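Local coordinates for CPXV018 protein (Cowpox virus, PDB 4PDC), which probably acts as an MHC class I-like viral ligand that engages the natural killer cell receptor NKG2D and so helps the virus evade immune attack, at residues L4-N9 with E132-H137; S19-D24 with E61-F66; Q29-D34 with I50-Y55; Q95-N100 with T119-R124. The protein carries 2 engineered substitutions. All blocks are in the same frame, centred on the assembly; numbering follows the deposited sequence.

In the fold
The four contacts fasten the helices to one antiparallel sheet, in a fold resembling the MHC class I platform. Contacts 1 and 2, with centres 12 Å apart, use neighbouring strands 2-13 and 16-25. Contacts 2 and 3, centres 11 Å apart, share helix 51-64. Contact 1 meets contact 3 where H137 ND1 is hydrogen-bonded to Y55 OH, and contact 2 meets contact 4 through F62 and R124. Contacts 3 and 4 lie on opposite sides of the chain's centre, their centres 20 Å apart. Another protein of the assembly, probably NKG2D, reaches residues of contacts 1, 3 and 4, whereas contact 2 touches no other protein chain.

Contact 1 (L4-N9 with E132-H137); sequences LAFNFN and EDCIMH
Opposite L4 and C134, whose CA atoms are 7.3 Å apart, strand segment 4-9 and helix segment 132-137 run with their axes 9.4 Å apart at closest approach and their directions 120° apart. L4 extends its CG anti to the backbone N (chi1 -176°), which carries methyl CD2 to the helix. There CD2 of L4 rests 3.9 Å from the carbonyl O of C134 and 4.1 Å from CB of H137, while CD2 also approaches SG of C134 at 4.3 Å. F6, two residues along on the same side of the strand, adds an aromatic edge: its CE1 is 4.1 Å from SG of C134. The sulfur lies 5.4 Å from the centroid of the F6 ring and 81° off the ring normal, so this is a sulfur-aromatic contact at the rim and not over a face. C134 is disulfide-bonded to C84 on strand 75-87, the strand beside 2-13. The bridge recalls the strand-to-helix disulfide of the MHC class I alpha2 domain. H137 offers only its CB to L4; its imidazole turns off toward helix 51-64, where ND1 is hydrogen-bonded to Y55 OH. All four touching residues are buried and meet by van der Waals contact of methyl, ring edge, sulfur and the carbonyl O of C134. Between these two segments there is only such packing; the covalent tie runs beside it, from C134 to C84 on the neighbouring strand.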
# COMPACT_ATOMS: atom_id res chain seq x y z
N LEU E 4 -5.41 -17.91 -3.49
CA LEU E 4 -6.46 -17.04 -3.00
C LEU E 4 -6.97 -16.23 -4.18
O LEU E 4 -6.20 -15.52 -4.82
CB LEU E 4 -5.94 -16.14 -1.88
CG LEU E 4 -6.92 -15.21 -1.17
CD1 LEU E 4 -8.02 -15.98 -0.45
CD2 LEU E 4 -6.15 -14.35 -0.19
N ALA E 5 -8.25 -16.36 -4.48
CA ALA E 5 -8.84 -15.71 -5.65
C ALA E 5 -9.94 -14.73 -5.24
O ALA E 5 -10.73 -15.00 -4.33
CB ALA E 5 -9.40 -16.74 -6.60
N PHE E 6 -9.96 -13.59 -5.91
CA PHE E 6 -10.99 -12.57 -5.73
C PHE E 6 -11.73 -12.38 -7.05
O PHE E 6 -11.11 -12.09 -8.06
CB PHE E 6 -10.37 -11.24 -5.29
CG PHE E 6 -9.68 -11.30 -3.97
CD1 PHE E 6 -8.39 -11.80 -3.87
CD2 PHE E 6 -10.30 -10.85 -2.82
CE1 PHE E 6 -7.74 -11.85 -2.65
CE2 PHE E 6 -9.66 -10.89 -1.60
CZ PHE E 6 -8.38 -11.39 -1.52
N ASN E 7 -13.05 -12.55 -7.02
CA ASN E 7 -13.87 -12.37 -8.22
C ASN E 7 -14.82 -11.19 -8.06
O ASN E 7 -15.83 -11.29 -7.36
CB ASN E 7 -14.65 -13.64 -8.54
CG ASN E 7 -15.29 -13.59 -9.92
OD1 ASN E 7 -16.51 -13.51 -10.06
ND2 ASN E 7 -14.45 -13.63 -10.96
N PHE E 8 -14.48 -10.07 -8.69
CA PHE E 8 -15.30 -8.86 -8.65
C PHE E 8 -16.27 -8.85 -9.81
O PHE E 8 -15.87 -9.03 -10.95
CB PHE E 8 -14.42 -7.61 -8.70
CG PHE E 8 -13.46 -7.50 -7.57
CD1 PHE E 8 -12.25 -8.18 -7.60
CD2 PHE E 8 -13.74 -6.69 -6.48
CE1 PHE E 8 -11.36 -8.07 -6.55
CE2 PHE E 8 -12.85 -6.58 -5.43
CZ PHE E 8 -11.66 -7.27 -5.47
N ASN E 9 -17.55 -8.62 -9.51
CA ASN E 9 -18.56 -8.52 -10.56
C ASN E 9 -19.43 -7.29 -10.38
O ASN E 9 -19.95 -7.03 -9.29
CB ASN E 9 -19.43 -9.77 -10.59
CG ASN E 9 -20.42 -9.76 -11.74
OD1 ASN E 9 -20.03 -9.76 -12.90
ND2 ASN E 9 -21.71 -9.75 -11.41
N GLU E 132 1.99 -8.80 -2.92
CA GLU E 132 2.65 -9.31 -1.73
C GLU E 132 1.66 -9.45 -0.58
O GLU E 132 1.72 -10.42 0.18
CB GLU E 132 3.82 -8.40 -1.33
CG GLU E 132 4.73 -9.01 -0.28
CD GLU E 132 5.97 -8.18 -0.02
OE1 GLU E 132 6.04 -7.03 -0.52
OE2 GLU E 132 6.87 -8.68 0.68
N ASP E 133 0.75 -8.49 -0.46
CA ASP E 133 -0.31 -8.57 0.54
C ASP E 133 -1.18 -9.81 0.32
O ASP E 133 -1.51 -10.52 1.27
CB ASP E 133 -1.20 -7.31 0.50
CG ASP E 133 -0.43 -6.04 0.81
OD1 ASP E 133 0.56 -6.11 1.57
OD2 ASP E 133 -0.83 -4.97 0.31
N CYS E 134 -1.55 -10.06 -0.93
CA CYS E 134 -2.41 -11.20 -1.26
C CYS E 134 -1.75 -12.51 -0.84
O CYS E 134 -2.42 -13.40 -0.32
CB CYS E 134 -2.72 -11.21 -2.75
SG CYS E 134 -3.76 -12.59 -3.29
N ILE E 135 -0.45 -12.61 -1.06
CA ILE E 135 0.30 -13.82 -0.69
C ILE E 135 0.35 -13.97 0.83
O ILE E 135 0.21 -15.08 1.36
CB ILE E 135 1.74 -13.78 -1.25
CG1 ILE E 135 1.72 -13.79 -2.79
CG2 ILE E 135 2.57 -14.95 -0.71
CD1 ILE E 135 1.27 -15.09 -3.41
N MET E 136 0.56 -12.87 1.54
CA MET E 136 0.65 -12.92 2.99
C MET E 136 -0.72 -13.22 3.60
O MET E 136 -0.82 -13.94 4.60
CB MET E 136 1.23 -11.62 3.54
CG MET E 136 2.68 -11.40 3.15
SD MET E 136 3.78 -12.66 3.83
CE MET E 136 3.89 -12.10 5.53
N HIS E 137 -1.78 -12.66 3.01
CA HIS E 137 -3.14 -13.00 3.43
C HIS E 137 -3.41 -14.48 3.17
O HIS E 137 -3.98 -15.17 4.02
CB HIS E 137 -4.18 -12.15 2.70
CG HIS E 137 -4.25 -10.73 3.18
ND1 HIS E 137 -5.41 -10.00 3.15
CD2 HIS E 137 -3.30 -9.92 3.69
CE1 HIS E 137 -5.18 -8.79 3.62
NE2 HIS E 137 -3.90 -8.71 3.96

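Contact 2 (S19-D24 with E61-F66). Engineered in segment 19-24: D24 (natural residue Tyr).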
# COMPACT_ATOMS: atom_id res chain seq x y z
N SER E 19 -23.39 -5.20 -7.29
CA SER E 19 -21.96 -5.29 -7.04
C SER E 19 -21.71 -6.45 -6.10
O SER E 19 -22.29 -6.51 -5.02
CB SER E 19 -21.43 -3.99 -6.44
OG SER E 19 -21.90 -2.87 -7.16
N THR E 20 -20.85 -7.38 -6.51
CA THR E 20 -20.54 -8.53 -5.68
C THR E 20 -19.06 -8.90 -5.75
O THR E 20 -18.40 -8.67 -6.76
CB THR E 20 -21.38 -9.76 -6.09
OG1 THR E 20 -20.97 -10.21 -7.38
CG2 THR E 20 -22.86 -9.41 -6.13
N VAL E 21 -18.55 -9.45 -4.66
CA VAL E 21 -17.21 -10.03 -4.65
C VAL E 21 -17.24 -11.39 -3.95
O VAL E 21 -17.90 -11.55 -2.93
CB VAL E 21 -16.19 -9.13 -3.94
CG1 VAL E 21 -14.78 -9.65 -4.18
CG2 VAL E 21 -16.31 -7.69 -4.42
N ASP E 22 -16.54 -12.35 -4.54
CA ASP E 22 -16.34 -13.68 -3.96
C ASP E 22 -14.86 -13.91 -3.69
O ASP E 22 -14.02 -13.66 -4.56
CB ASP E 22 -16.86 -14.78 -4.90
CG ASP E 22 -18.33 -14.65 -5.21
OD1 ASP E 22 -19.10 -14.28 -4.30
OD2 ASP E 22 -18.72 -14.91 -6.37
N VAL E 23 -14.55 -14.38 -2.49
CA VAL E 23 -13.18 -14.74 -2.15
C VAL E 23 -13.09 -16.25 -2.00
O VAL E 23 -13.76 -16.84 -1.16
CB VAL E 23 -12.71 -14.08 -0.86
CG1 VAL E 23 -11.22 -14.32 -0.64
CG2 VAL E 23 -13.00 -12.58 -0.89
N ASP E 24 -12.25 -16.87 -2.83
CA ASP E 24 -12.09 -18.32 -2.83
C ASP E 24 -10.69 -18.70 -2.36
O ASP E 24 -9.70 -18.18 -2.86
CB ASP E 24 -12.34 -18.90 -4.23
CG ASP E 24 -13.72 -18.58 -4.77
OD1 ASP E 24 -14.65 -18.36 -3.96
OD2 ASP E 24 -13.89 -18.57 -6.01
N GLU E 61 -14.62 0.33 -1.79
CA GLU E 61 -13.86 1.34 -2.52
C GLU E 61 -13.61 0.93 -3.97
O GLU E 61 -13.62 1.77 -4.87
CB GLU E 61 -12.53 1.61 -1.82
CG GLU E 61 -12.66 2.24 -0.44
CD GLU E 61 -13.10 3.70 -0.49
OE1 GLU E 61 -13.18 4.27 -1.60
OE2 GLU E 61 -13.37 4.27 0.59
N PHE E 62 -13.40 -0.36 -4.21
CA PHE E 62 -13.20 -0.87 -5.57
C PHE E 62 -14.34 -0.43 -6.49
O PHE E 62 -14.11 -0.00 -7.62
CB PHE E 62 -13.10 -2.40 -5.57
CG PHE E 62 -12.98 -3.00 -6.95
CD1 PHE E 62 -11.74 -3.22 -7.52
CD2 PHE E 62 -14.12 -3.35 -7.67
CE1 PHE E 62 -11.64 -3.78 -8.79
CE2 PHE E 62 -14.02 -3.91 -8.93
CZ PHE E 62 -12.78 -4.12 -9.49
N PHE E 63 -15.57 -0.54 -5.99
CA PHE E 63 -16.73 -0.18 -6.79
C PHE E 63 -16.99 1.32 -6.80
O PHE E 63 -17.35 1.89 -7.83
CB PHE E 63 -17.97 -0.92 -6.28
CG PHE E 63 -17.93 -2.40 -6.54
CD1 PHE E 63 -18.12 -2.89 -7.82
CD2 PHE E 63 -17.71 -3.29 -5.50
CE1 PHE E 63 -18.09 -4.25 -8.06
CE2 PHE E 63 -17.68 -4.65 -5.74
CZ PHE E 63 -17.87 -5.13 -7.02
N SER E 64 -16.81 1.98 -5.66
CA SER E 64 -17.15 3.39 -5.54
C SER E 64 -16.13 4.27 -6.27
O SER E 64 -16.42 5.42 -6.58
CB SER E 64 -17.27 3.80 -4.07
OG SER E 64 -16.02 3.73 -3.42
N LEU E 65 -14.95 3.72 -6.53
CA LEU E 65 -13.92 4.43 -7.29
C LEU E 65 -14.09 4.25 -8.80
O LEU E 65 -13.46 4.95 -9.59
CB LEU E 65 -12.53 3.94 -6.88
CG LEU E 65 -12.03 4.34 -5.49
CD1 LEU E 65 -10.78 3.54 -5.13
CD2 LEU E 65 -11.74 5.83 -5.44
N PHE E 66 -14.93 3.30 -9.21
CA PHE E 66 -15.16 3.06 -10.63
C PHE E 66 -16.13 4.10 -11.17
O PHE E 66 -17.28 4.18 -10.74
CB PHE E 66 -15.70 1.65 -10.87
CG PHE E 66 -15.92 1.33 -12.33
CD1 PHE E 66 -14.90 1.47 -13.25
CD2 PHE E 66 -17.16 0.88 -12.77
CE1 PHE E 66 -15.10 1.17 -14.59
CE2 PHE E 66 -17.37 0.59 -14.10
CZ PHE E 66 -16.34 0.73 -15.01
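F63 lays its ring over S19 where helix 51-64 nears its C-terminal end above strand 16-25, a helix-on-sheet contact of this MHC class I-like platform. The backbones come nearest at the same pair, with 7.3 Å between CA of S19 and CA of F63. From the helix, CB of F63 points toward the strand, and chi1 of -69° sets CG beside the backbone N, carrying the ring across S19. CG of F63 lies 3.8 Å from CB of S19, and CD1 of F63 lies 3.8 Å from OG of S19. CE1 of F63 comes to 3.7 Å from CB of S19, which CD2 also borders. That CB is centred over the face: it stands 3.6 Å from the ring centroid and 4° off the normal, the geometry of a CH-pi contact. F62 CD2 covers the other face, so the ring is sandwiched between its helix neighbour and the strand. Farther out, the rim takes over. CE2 of F63 meets methyl CG2 of V21 at 3.6 Å, near the ring plane, and the same valine also packs on F8, F33 and F59, linking the ring to the apolar layer between helix and sheet. At the tip, CZ of F63 abuts the strand backbone, 3.6 Å from the carbonyl O of T20.

Contact 3 (Q29-D34 with I50-Y55); sequences QIITFD and IFLPFY
I31 reaches for L52 and Y55 through a chi1 of -60°, which sets CG1 beside the backbone N, and a nearly extended chi2 of 165°, which carries CD1 out toward the helix. The strand itself is irregular here: I30 and I31 both face V23 of the adjoining strand 16-25, forming a classic beta bulge, with backbone hydrogen bonds between V23 and both isoleucines. The contact thus places the first turns of helix 51-64 on a bulged strand of the MHC class I-like sheet. CA of I31 is 7.8 Å from CA of L52, and the side chains close the gap. L52 brings its CD2 methyl into the fork of the isoleucine, 3.9 Å from CG1 of I31 and likewise 3.9 Å from CG2 of I31, so one methyl touches both branches at their root. Y55, one turn farther along the helix, receives the tip of I31 instead, the two side chains crossing at about a right angle. With its OH held by H137, the tyrosine lays its ring against F59, the planes nearly parallel. These partners help hold the aromatic group in place, while I38 of the next strand touches both I31 and Y55. Near the plane of the ring, methyl CD1 of I31 abuts one edge, 3.6 Å from CD2 of Y55 and 3.7 Å from CE2 of Y55.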
# COMPACT_ATOMS: atom_id res chain seq x y z
N GLN E 29 -15.16 -21.12 -1.71
CA GLN E 29 -15.55 -19.79 -1.28
C GLN E 29 -15.50 -19.66 0.23
O GLN E 29 -16.04 -20.51 0.95
CB GLN E 29 -16.96 -19.45 -1.79
CG GLN E 29 -17.34 -17.99 -1.61
CD GLN E 29 -18.80 -17.74 -1.93
OE1 GLN E 29 -19.68 -18.04 -1.14
NE2 GLN E 29 -19.05 -17.18 -3.10
N ILE E 30 -14.86 -18.60 0.72
CA ILE E 30 -14.70 -18.38 2.15
C ILE E 30 -15.31 -17.05 2.60
O ILE E 30 -15.70 -16.90 3.76
CB ILE E 30 -13.21 -18.41 2.57
CG1 ILE E 30 -12.41 -17.31 1.85
CG2 ILE E 30 -12.60 -19.78 2.27
CD1 ILE E 30 -11.04 -17.05 2.46
N ILE E 31 -15.40 -16.10 1.68
CA ILE E 31 -15.99 -14.79 1.96
C ILE E 31 -16.85 -14.35 0.78
O ILE E 31 -16.55 -14.69 -0.37
CB ILE E 31 -14.89 -13.72 2.23
CG1 ILE E 31 -14.02 -14.11 3.42
CG2 ILE E 31 -15.51 -12.36 2.48
CD1 ILE E 31 -12.73 -13.32 3.50
N THR E 32 -17.91 -13.60 1.06
CA THR E 32 -18.71 -13.00 0.00
C THR E 32 -19.16 -11.61 0.42
O THR E 32 -19.28 -11.30 1.60
CB THR E 32 -19.93 -13.88 -0.36
OG1 THR E 32 -20.54 -13.38 -1.56
CG2 THR E 32 -20.95 -13.90 0.76
N PHE E 33 -19.40 -10.77 -0.58
CA PHE E 33 -19.71 -9.36 -0.39
C PHE E 33 -20.80 -8.99 -1.39
O PHE E 33 -20.67 -9.29 -2.58
CB PHE E 33 -18.45 -8.51 -0.59
CG PHE E 33 -18.69 -7.02 -0.56
CD1 PHE E 33 -18.82 -6.36 0.65
CD2 PHE E 33 -18.74 -6.29 -1.73
CE1 PHE E 33 -19.03 -4.99 0.68
CE2 PHE E 33 -18.94 -4.92 -1.71
CZ PHE E 33 -19.09 -4.27 -0.50
N ASP E 34 -21.89 -8.38 -0.92
CA ASP E 34 -23.07 -8.14 -1.76
C ASP E 34 -23.21 -6.68 -2.20
O ASP E 34 -24.27 -6.28 -2.69
CB ASP E 34 -24.34 -8.58 -1.03
CG ASP E 34 -24.60 -7.80 0.25
OD1 ASP E 34 -24.05 -6.69 0.43
OD2 ASP E 34 -25.37 -8.30 1.10
N ILE E 50 -9.98 -9.40 11.32
CA ILE E 50 -8.82 -8.86 10.59
C ILE E 50 -9.10 -8.72 9.10
O ILE E 50 -8.94 -7.64 8.53
CB ILE E 50 -7.60 -9.77 10.78
CG1 ILE E 50 -7.21 -9.82 12.27
CG2 ILE E 50 -6.42 -9.27 9.95
CD1 ILE E 50 -6.31 -10.97 12.62
N PHE E 51 -9.49 -9.81 8.46
CA PHE E 51 -9.63 -9.82 7.01
C PHE E 51 -10.99 -9.30 6.54
O PHE E 51 -11.06 -8.53 5.58
CB PHE E 51 -9.37 -11.23 6.49
CG PHE E 51 -7.99 -11.71 6.79
CD1 PHE E 51 -6.93 -11.40 5.96
CD2 PHE E 51 -7.73 -12.45 7.94
CE1 PHE E 51 -5.65 -11.82 6.25
CE2 PHE E 51 -6.45 -12.88 8.23
CZ PHE E 51 -5.41 -12.56 7.39
N LEU E 52 -12.06 -9.69 7.22
CA LEU E 52 -13.40 -9.24 6.84
C LEU E 52 -13.51 -7.70 6.82
O LEU E 52 -13.96 -7.14 5.82
CB LEU E 52 -14.46 -9.82 7.78
CG LEU E 52 -14.70 -11.33 7.71
CD1 LEU E 52 -15.76 -11.74 8.72
CD2 LEU E 52 -15.09 -11.79 6.31
N PRO E 53 -13.09 -7.02 7.90
CA PRO E 53 -13.24 -5.56 7.88
C PRO E 53 -12.33 -4.90 6.85
O PRO E 53 -12.70 -3.88 6.27
CB PRO E 53 -12.86 -5.13 9.30
CG PRO E 53 -12.05 -6.26 9.84
CD PRO E 53 -12.58 -7.50 9.19
N PHE E 54 -11.15 -5.48 6.63
CA PHE E 54 -10.22 -4.98 5.63
C PHE E 54 -10.82 -5.11 4.23
O PHE E 54 -10.84 -4.14 3.47
CB PHE E 54 -8.89 -5.73 5.72
CG PHE E 54 -7.86 -5.29 4.72
CD1 PHE E 54 -7.09 -4.17 4.95
CD2 PHE E 54 -7.64 -6.02 3.56
CE1 PHE E 54 -6.13 -3.76 4.03
CE2 PHE E 54 -6.69 -5.62 2.64
CZ PHE E 54 -5.94 -4.49 2.87
N TYR E 55 -11.32 -6.30 3.91
CA TYR E 55 -11.90 -6.54 2.60
C TYR E 55 -13.16 -5.72 2.38
O TYR E 55 -13.43 -5.28 1.26
CB TYR E 55 -12.21 -8.03 2.41
CG TYR E 55 -10.99 -8.93 2.31
CD1 TYR E 55 -9.79 -8.47 1.78
CD2 TYR E 55 -11.05 -10.25 2.76
CE1 TYR E 55 -8.68 -9.30 1.70
CE2 TYR E 55 -9.95 -11.08 2.68
CZ TYR E 55 -8.76 -10.61 2.15
OH TYR E 55 -7.68 -11.44 2.09

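Contact 4 (Q95-N100 with T119-R124); sequences QDYLYN and TTSEFR. Engineered in segment 95-100: D96 (natural residue Phe).
Q95 meets E122 at the start of this contact, in which helix 113-126 packs across strand 90-99 of the MHC class I-like sheet; the local axes approach to 9.9 Å and their directions differ by 134°. The glutamine has CG between the backbone N and the carbonyl carbon, and beyond CG its chain is extended, taking the amide up to the helix. NE2 of Q95 donates to OE1 of E122 at 2.9 Å with an N-H...O angle of 158°. The acceptor lies close to the amide plane, whereas the donor meets OE1 from above the carboxylate plane, about 66° out of it. The amide and carboxylate planes are nearly perpendicular. Both groups have second partners: OE1 of Q95 is hydrogen-bonded to Y80 OH, and OE2 of E122 forms a salt bridge with K126, which probably favours the charged carboxylate. Past the engineered D96, Y97 points toward the helix and sets the edge of its ring against S121, with CE2 of Y97 3.9 Å from CB of S121. The serine hydroxyl is used within the helix, where OG is hydrogen-bonded to W117 O and receives a weak bond from NH1 of R124; the same NH1 donates to OG1 of T120 at 2.9 Å. The helix is kinked here, and N of E122 has no bond to the turn before. A water satisfies it instead, accepting from N of E122 at 2.9 Å and lying 2.9 Å from OH of Y97.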
# COMPACT_ATOMS: atom_id res chain seq x y z
N GLN E 95 -4.66 -12.57 -13.55
CA GLN E 95 -5.84 -11.72 -13.54
C GLN E 95 -6.52 -11.73 -14.90
O GLN E 95 -5.86 -11.81 -15.94
CB GLN E 95 -5.50 -10.29 -13.13
CG GLN E 95 -4.54 -9.54 -14.05
CD GLN E 95 -4.28 -8.11 -13.60
OE1 GLN E 95 -4.58 -7.73 -12.46
NE2 GLN E 95 -3.71 -7.31 -14.49
N ASP E 96 -7.85 -11.68 -14.87
CA ASP E 96 -8.67 -11.72 -16.07
C ASP E 96 -9.71 -10.61 -16.01
O ASP E 96 -10.16 -10.21 -14.94
CB ASP E 96 -9.37 -13.07 -16.21
CG ASP E 96 -8.39 -14.21 -16.45
OD1 ASP E 96 -7.42 -14.01 -17.21
OD2 ASP E 96 -8.60 -15.29 -15.87
N TYR E 97 -10.09 -10.13 -17.19
CA TYR E 97 -11.16 -9.16 -17.35
C TYR E 97 -12.22 -9.73 -18.28
O TYR E 97 -11.89 -10.18 -19.38
CB TYR E 97 -10.63 -7.85 -17.92
CG TYR E 97 -9.42 -7.28 -17.22
CD1 TYR E 97 -8.14 -7.73 -17.53
CD2 TYR E 97 -9.55 -6.27 -16.27
CE1 TYR E 97 -7.03 -7.21 -16.90
CE2 TYR E 97 -8.44 -5.74 -15.64
CZ TYR E 97 -7.18 -6.21 -15.96
OH TYR E 97 -6.08 -5.69 -15.33
N LEU E 98 -13.48 -9.70 -17.85
CA LEU E 98 -14.59 -10.18 -18.68
C LEU E 98 -15.61 -9.08 -18.92
O LEU E 98 -15.98 -8.35 -18.00
CB LEU E 98 -15.31 -11.38 -18.04
CG LEU E 98 -14.48 -12.54 -17.50
CD1 LEU E 98 -15.38 -13.52 -16.77
CD2 LEU E 98 -13.76 -13.22 -18.63
N TYR E 99 -16.04 -8.97 -20.17
CA TYR E 99 -17.16 -8.12 -20.54
C TYR E 99 -18.26 -9.01 -21.09
O TYR E 99 -18.08 -9.66 -22.12
CB TYR E 99 -16.73 -7.07 -21.58
CG TYR E 99 -17.83 -6.09 -21.93
CD1 TYR E 99 -18.71 -6.35 -22.97
CD2 TYR E 99 -17.99 -4.92 -21.21
CE1 TYR E 99 -19.72 -5.46 -23.29
CE2 TYR E 99 -19.00 -4.02 -21.52
CZ TYR E 99 -19.85 -4.30 -22.56
OH TYR E 99 -20.85 -3.41 -22.88
N ASN E 100 -19.39 -9.05 -20.40
CA ASN E 100 -20.47 -9.98 -20.72
C ASN E 100 -19.95 -11.41 -20.84
O ASN E 100 -20.32 -12.16 -21.74
CB ASN E 100 -21.18 -9.54 -22.01
CG ASN E 100 -21.91 -8.22 -21.84
OD1 ASN E 100 -22.26 -7.83 -20.72
ND2 ASN E 100 -22.15 -7.52 -22.94
N THR E 119 -8.66 -0.66 -17.66
CA THR E 119 -7.50 0.14 -17.31
C THR E 119 -7.47 0.57 -15.84
O THR E 119 -6.47 1.15 -15.41
CB THR E 119 -7.40 1.41 -18.18
OG1 THR E 119 -8.54 2.24 -17.95
CG2 THR E 119 -7.34 1.04 -19.65
N THR E 120 -8.52 0.28 -15.08
CA THR E 120 -8.59 0.76 -13.69
C THR E 120 -8.85 -0.30 -12.62
O THR E 120 -8.72 -0.01 -11.43
CB THR E 120 -9.69 1.84 -13.51
OG1 THR E 120 -10.98 1.23 -13.64
CG2 THR E 120 -9.52 2.96 -14.52
N SER E 121 -9.24 -1.50 -13.02
CA SER E 121 -9.60 -2.52 -12.04
C SER E 121 -8.43 -2.91 -11.13
O SER E 121 -8.56 -2.89 -9.91
CB SER E 121 -10.14 -3.77 -12.75
OG SER E 121 -11.49 -3.57 -13.14
N GLU E 122 -7.29 -3.25 -11.73
CA GLU E 122 -6.11 -3.61 -10.94
C GLU E 122 -5.72 -2.46 -10.03
O GLU E 122 -5.45 -2.64 -8.84
CB GLU E 122 -4.94 -4.00 -11.85
CG GLU E 122 -3.71 -4.50 -11.10
CD GLU E 122 -2.58 -4.91 -12.01
OE1 GLU E 122 -2.74 -4.83 -13.25
OE2 GLU E 122 -1.52 -5.32 -11.50
N PHE E 123 -5.70 -1.26 -10.60
CA PHE E 123 -5.43 -0.03 -9.88
C PHE E 123 -6.35 0.12 -8.66
O PHE E 123 -5.88 0.35 -7.54
CB PHE E 123 -5.60 1.16 -10.84
CG PHE E 123 -5.53 2.51 -10.19
CD1 PHE E 123 -4.32 3.18 -10.07
CD2 PHE E 123 -6.68 3.14 -9.73
CE1 PHE E 123 -4.26 4.43 -9.49
CE2 PHE E 123 -6.62 4.39 -9.15
CZ PHE E 123 -5.41 5.04 -9.03
N ARG E 124 -7.65 -0.05 -8.87
CA ARG E 124 -8.62 0.17 -7.81
C ARG E 124 -8.54 -0.92 -6.73
O ARG E 124 -8.90 -0.68 -5.58
CB ARG E 124 -10.03 0.24 -8.41
CG ARG E 124 -10.37 1.60 -9.02
CD ARG E 124 -11.36 1.49 -10.16
NE ARG E 124 -12.40 0.53 -9.84
CZ ARG E 124 -12.78 -0.48 -10.62
NH1 ARG E 124 -12.24 -0.69 -11.81
NH2 ARG E 124 -13.73 -1.28 -10.19
O HOH W 1 -6.67 -3.01 -14.53